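PDB 6TTB: formate dehydrogenase from Staphylococcus aureus, which oxidises formate to carbon dioxide, using NAD as the hydride acceptor. Local coordinates for residues G197-L202 and T244-L249. Sequence-based numbering, arbitrary orientation.
Sequences GRIGQL and TIHAPL. With NAD (nicotinamide-adenine-dinucleotide), chain C.
His246 and Ile199 carry this contact between the glycine-rich start of helix 198-207 and the loop that follows strand 242-245. The CG2 branch of Ile199 comes within 3.4 Å of ND1 of His246, the two side chains crossing at about a right angle. Gly200 adds the other close approach: its N is 3.7 Å from His246 CB, and its CA lies obliquely to the imidazole. With CG beside its own backbone N (chi1 -57°), the ring of His246 runs back along its own segment, and His246 NE2 shares a 2.7 Å hydrogen bond with Thr244 OG1, which limits its rotation. This part is tightly packed and buried, with Ala151 of helix 144-160 and Thr274 also touching the His246 side chain.

No direct hydrogen bond joins the two segments; toward the cofactor they are linked through a water instead. It accepts from Gly200 N at 2.8 Å, and more weakly from Gly197 N, and faces both His246 O and NAD O2N. The looser side lies beyond His246, where the chain runs away from the helix to the partly exposed Pro248, which rests against C5B and O4B on the adenosine side of NAD.

Gly197, at the N-cap, and Gly200 fit the GxGxxG pattern of a Rossmann fold. Two successive amides bond to the diphosphate: Arg198 N to NAD O2A at 2.6 Å and Ile199 N to NAD O2N at 2.8 Å, both nearly straight at 167°. Backbone N-H groups, the bridging water and probably the helix dipole thus meet the negative charge of the diphosphate, while Ile199 and His246 join the phosphate-binding turn to the loop after the neighbouring strand.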
loop_
_atom_site.group_PDB
_atom_site.type_symbol
_atom_site.label_atom_id
_atom_site.label_comp_id
_atom_site.label_asym_id
_atom_site.label_seq_id
_atom_site.Cartn_x
_atom_site.Cartn_y
_atom_site.Cartn_z
ATOM N N GLY A 197 5.247 -20.389 4.635
ATOM C CA GLY A 197 4.761 -21.351 3.671
ATOM C C GLY A 197 4.756 -20.756 2.277
ATOM O O GLY A 197 5.653 -19.939 1.932
ATOM N N ARG A 198 3.721 -21.139 1.493
ATOM C CA ARG A 198 3.566 -20.658 0.129
ATOM C C ARG A 198 3.523 -19.126 0.146
ATOM O O ARG A 198 4.398 -18.476 -0.432
ATOM C CB ARG A 198 2.394 -21.379 -0.560
ATOM N N ILE A 199 2.555 -18.540 0.897
ATOM C CA ILE A 199 2.337 -17.100 0.835
ATOM C C ILE A 199 3.457 -16.380 1.586
ATOM O O ILE A 199 3.844 -15.241 1.276
ATOM C CB ILE A 199 0.969 -16.731 1.382
ATOM C CG1 ILE A 199 -0.106 -17.559 0.738
ATOM C CG2 ILE A 199 0.663 -15.260 1.207
ATOM C CD1 ILE A 199 -1.482 -17.368 1.433
ATOM N N GLY A 200 3.950 -16.989 2.630
ATOM C CA GLY A 200 5.024 -16.287 3.302
ATOM C C GLY A 200 6.187 -16.016 2.354
ATOM O O GLY A 200 6.839 -14.941 2.434
ATOM N N GLN A 201 6.478 -17.059 1.526
ATOM C CA GLN A 201 7.600 -17.087 0.596
ATOM C C GLN A 201 7.355 -16.166 -0.615
ATOM O O GLN A 201 8.279 -15.488 -1.097
ATOM C CB GLN A 201 7.858 -18.510 0.229
ATOM C CG GLN A 201 8.857 -19.148 1.189
ATOM C CD GLN A 201 8.953 -20.639 0.976
ATOM O OE1 GLN A 201 9.056 -21.103 -0.166
ATOM N NE2 GLN A 201 8.698 -21.398 2.035
ATOM N N LEU A 202 6.099 -16.118 -1.067
ATOM C CA LEU A 202 5.740 -15.255 -2.166
ATOM C C LEU A 202 5.950 -13.811 -1.714
ATOM O O LEU A 202 6.344 -12.931 -2.494
ATOM C CB LEU A 202 4.284 -15.502 -2.565
ATOM C CG LEU A 202 4.037 -16.778 -3.369
ATOM C CD1 LEU A 202 2.528 -17.180 -3.346
ATOM C CD2 LEU A 202 4.501 -16.591 -4.759
ATOM N N THR A 244 4.009 -9.468 9.114
ATOM C CA THR A 244 2.899 -9.917 8.313
ATOM C C THR A 244 2.698 -11.387 8.603
ATOM O O THR A 244 3.684 -12.135 8.721
ATOM C CB THR A 244 3.110 -9.552 6.823
ATOM O OG1 THR A 244 2.026 -9.994 6.020
ATOM C CG2 THR A 244 4.361 -10.101 6.196
ATOM N N ILE A 245 1.424 -11.790 8.664
ATOM C CA ILE A 245 0.999 -13.113 9.128
ATOM C C ILE A 245 0.627 -13.959 7.936
ATOM O O ILE A 245 -0.235 -13.565 7.135
ATOM C CB ILE A 245 -0.236 -12.958 10.016
ATOM C CG1 ILE A 245 -0.042 -11.861 11.069
ATOM C CG2 ILE A 245 -0.702 -14.277 10.561
ATOM C CD1 ILE A 245 0.374 -12.279 12.423
ATOM N N HIS A 246 1.214 -15.134 7.856
ATOM C CA HIS A 246 0.883 -16.068 6.779
ATOM C C HIS A 246 0.779 -17.459 7.338
ATOM O O HIS A 246 1.275 -18.400 6.733
ATOM C CB HIS A 246 1.865 -15.947 5.563
ATOM C CG HIS A 246 1.881 -14.547 5.043
ATOM N ND1 HIS A 246 0.798 -14.025 4.361
ATOM C CD2 HIS A 246 2.674 -13.477 5.386
ATOM C CE1 HIS A 246 1.026 -12.754 4.121
ATOM N NE2 HIS A 246 2.176 -12.390 4.762
ATOM N N ALA A 247 0.183 -17.547 8.529
ATOM C CA ALA A 247 0.058 -18.791 9.268
ATOM C C ALA A 247 -1.403 -19.244 9.230
ATOM O O ALA A 247 -2.318 -18.412 9.170
ATOM C CB ALA A 247 0.518 -18.558 10.690
ATOM N N PRO A 248 -1.691 -20.572 9.278
ATOM C CA PRO A 248 -3.083 -21.056 9.248
ATOM C C PRO A 248 -3.706 -20.781 10.609
ATOM O O PRO A 248 -3.033 -20.296 11.509
ATOM C CB PRO A 248 -2.964 -22.566 8.926
ATOM C CG PRO A 248 -1.534 -22.730 8.437
ATOM C CD PRO A 248 -0.728 -21.677 9.213
ATOM N N LEU A 249 -5.011 -20.974 10.723
ATOM C CA LEU A 249 -5.636 -20.872 12.032
ATOM C C LEU A 249 -5.696 -22.268 12.629
ATOM O O LEU A 249 -6.599 -23.043 12.266
ATOM C CB LEU A 249 -7.043 -20.340 11.836
ATOM C CG LEU A 249 -7.878 -20.228 13.106
ATOM C CD1 LEU A 249 -7.209 -19.331 14.196
ATOM C CD2 LEU A 249 -9.273 -19.734 12.756
HETATM P PA NAD C . 0.961 -22.609 3.925
HETATM O O1A NAD C . 0.557 -23.911 4.528
HETATM O O2A NAD C . 1.811 -22.539 2.671
HETATM O O5B NAD C . 1.558 -21.632 5.059
HETATM C C5B NAD C . 1.399 -21.918 6.464
HETATM C C4B NAD C . 2.767 -22.180 7.043
HETATM O O4B NAD C . 2.764 -21.681 8.394
HETATM C C3B NAD C . 3.191 -23.667 7.103
HETATM O O3B NAD C . 4.203 -24.066 6.177
HETATM C C2B NAD C . 3.637 -23.903 8.551
HETATM O O2B NAD C . 4.939 -24.440 8.654
HETATM C C1B NAD C . 3.491 -22.537 9.236
HETATM N N9A NAD C . 2.849 -22.622 10.553
HETATM C C8A NAD C . 2.170 -23.716 11.074
HETATM N N7A NAD C . 1.842 -23.574 12.337
HETATM C C5A NAD C . 2.419 -22.361 12.715
HETATM C C6A NAD C . 2.490 -21.661 13.954
HETATM N N6A NAD C . 2.030 -22.121 15.104
HETATM N N1A NAD C . 3.218 -20.516 13.981
HETATM C C2A NAD C . 3.737 -20.061 12.829
HETATM N N3A NAD C . 3.699 -20.604 11.609
HETATM C C4A NAD C . 3.032 -21.762 11.612
HETATM O O3 NAD C . -0.347 -21.817 3.631
HETATM P PN NAD C . -0.381 -20.532 2.745
HETATM O O1N NAD C . -0.855 -20.975 1.386
HETATM O O2N NAD C . 0.930 -19.810 2.859
HETATM O O5D NAD C . -1.541 -19.697 3.507
HETATM C C5D NAD C . -1.165 -18.725 4.531
HETATM C C4D NAD C . -2.407 -18.362 5.266
HETATM O O4D NAD C . -3.082 -17.326 4.513
HETATM C C3D NAD C . -3.386 -19.553 5.405
HETATM O O3D NAD C . -3.516 -20.002 6.745
HETATM C C2D NAD C . -4.693 -19.056 4.780
HETATM O O2D NAD C . -5.861 -19.222 5.572
HETATM C C1D NAD C . -4.470 -17.580 4.506
HETATM N N1N NAD C . -5.026 -17.246 3.185
HETATM C C2N NAD C . -5.985 -16.193 3.073
HETATM C C3N NAD C . -6.532 -15.853 1.815
HETATM C C7N NAD C . -7.319 -14.553 1.639
HETATM O O7N NAD C . -8.152 -14.485 0.736
HETATM N N7N NAD C . -7.061 -13.513 2.457
HETATM C C4N NAD C . -6.279 -16.747 0.710
HETATM C C5N NAD C . -5.353 -17.803 0.850
HETATM C C6N NAD C . -4.762 -18.052 2.105
HETATM O O HOH W 1 2.810 -18.891 4.347
#